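Local coordinates for carbohydrate binding protein (Flavobacterium johnsoniae, PDB 3HZB) that binds calcium ions through a betagamma-crystallin domain and, as a longer multidomain protein, probably also binds carbohydrate, at residues B[73-76]-B[77-81]. Sequence-based numbering, arbitrary orientation.
With CA (calcium ion), chain M; CA (calcium ion), chain L.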
# COMPACT_ATOMS: atom_id res chain seq x y z
N THR B 73 12.65 13.95 0.30
CA THR B 73 13.41 14.96 -0.43
C THR B 73 14.35 14.39 -1.48
O THR B 73 14.61 15.03 -2.50
CB THR B 73 14.25 15.82 0.54
OG1 THR B 73 13.39 16.39 1.53
CG2 THR B 73 14.94 16.94 -0.22
N THR B 74 14.86 13.19 -1.23
CA THR B 74 15.78 12.55 -2.16
C THR B 74 15.08 11.99 -3.39
O THR B 74 15.67 11.93 -4.47
CB THR B 74 16.54 11.39 -1.47
OG1 THR B 74 17.29 11.91 -0.36
CG2 THR B 74 17.51 10.73 -2.44
N TRP B 75 13.82 11.59 -3.24
CA TRP B 75 13.11 11.00 -4.36
C TRP B 75 11.92 11.73 -4.93
O TRP B 75 11.49 11.43 -6.04
CB TRP B 75 12.69 9.57 -4.00
CG TRP B 75 13.86 8.67 -3.94
CD1 TRP B 75 14.60 8.35 -2.84
CD2 TRP B 75 14.49 8.03 -5.05
NE1 TRP B 75 15.66 7.55 -3.20
CE2 TRP B 75 15.62 7.34 -4.55
CE3 TRP B 75 14.22 7.98 -6.43
CZ2 TRP B 75 16.47 6.60 -5.38
CZ3 TRP B 75 15.07 7.25 -7.25
CH2 TRP B 75 16.18 6.57 -6.72
N ASN B 76 11.38 12.70 -4.20
CA ASN B 76 10.23 13.44 -4.70
C ASN B 76 10.62 14.30 -5.89
O ASN B 76 11.60 15.04 -5.85
CB ASN B 76 9.64 14.33 -3.61
CG ASN B 76 8.38 15.02 -4.06
OD1 ASN B 76 7.41 14.37 -4.44
ND2 ASN B 76 8.40 16.35 -4.04
N ASP B 77 9.84 14.20 -6.97
CA ASP B 77 10.10 14.96 -8.18
C ASP B 77 11.51 14.71 -8.71
O ASP B 77 12.17 15.63 -9.18
CB ASP B 77 9.92 16.45 -7.93
CG ASP B 77 8.50 16.81 -7.57
OD1 ASP B 77 7.61 16.01 -7.90
OD2 ASP B 77 8.27 17.88 -6.97
N LYS B 78 11.96 13.46 -8.62
CA LYS B 78 13.29 13.10 -9.08
C LYS B 78 13.32 11.81 -9.89
O LYS B 78 14.32 11.49 -10.52
CB LYS B 78 14.23 12.94 -7.88
CG LYS B 78 14.53 14.22 -7.12
CD LYS B 78 15.32 15.20 -7.97
CE LYS B 78 15.66 16.47 -7.21
NZ LYS B 78 16.34 17.45 -8.11
N VAL B 79 12.23 11.05 -9.89
CA VAL B 79 12.22 9.79 -10.63
C VAL B 79 12.24 9.99 -12.15
O VAL B 79 11.45 10.75 -12.69
CB VAL B 79 11.00 8.93 -10.23
CG1 VAL B 79 10.96 7.65 -11.06
CG2 VAL B 79 11.10 8.58 -8.74
N SER B 80 13.17 9.29 -12.82
CA SER B 80 13.32 9.38 -14.27
C SER B 80 13.08 8.07 -15.01
O SER B 80 12.90 8.06 -16.23
CB SER B 80 14.70 9.93 -14.62
OG SER B 80 14.76 11.31 -14.32
N SER B 81 13.09 6.97 -14.27
CA SER B 81 12.81 5.66 -14.84
C SER B 81 12.43 4.71 -13.71
O SER B 81 12.81 4.91 -12.55
CB SER B 81 14.01 5.12 -15.65
OG SER B 81 15.18 5.00 -14.87
CA CA M . 15.76 12.54 -12.32
CA CA L . 5.07 15.88 -7.87
O HOH W 1 9.78 11.30 -8.28
O HOH W 2 5.80 17.76 -6.18
O HOH W 3 4.91 17.74 -9.68
O HOH W 4 3.21 17.48 -6.58
O HOH W 5 17.26 12.98 -10.17
O HOH W 6 16.89 15.07 -12.80
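Asn76 and Asp77 extend alongside each other in a common direction in the calcium-binding loop of a betagamma-crystallin Greek key motif, between strands 60-64 and 81-86. Their amide and carboxylate planes differ by 38°, and Asn76 ND2 lies 3.3 Å from Asp77 OD2. With Asn76 CG swung anti to the backbone N (chi1 -175°), its OD1 hydrogen-bonds to Ser39 OG; Ser39 itself ligates the chain L calcium, so Asn76 acts as a second-shell residue. Asp77 OD1 binds that calcium, whose site Lys7 and Asp37 complete, while Asp77 OD2 accepts a hydrogen bond from a calcium-bound water, 2.6 Å away. At the turn, Lys78 N makes a weak, bent hydrogen bond (132°) to Trp75 O. The same carbonyl takes a second bond from a water that in turn accepts from Val79 N, linking the two across the turn. On the buried side, Val79 stands roughly perpendicular to Trp75, its CG2 meeting the indole edge at CE3 (3.9 Å), and both side chains rest on Leu51. Beyond the turn, Asp36 and Gln53 of the same chain help ligate the other calcium (chain M), bound here by Lys78 O at 2.5 Å and Ser80 OG at 2.6 Å.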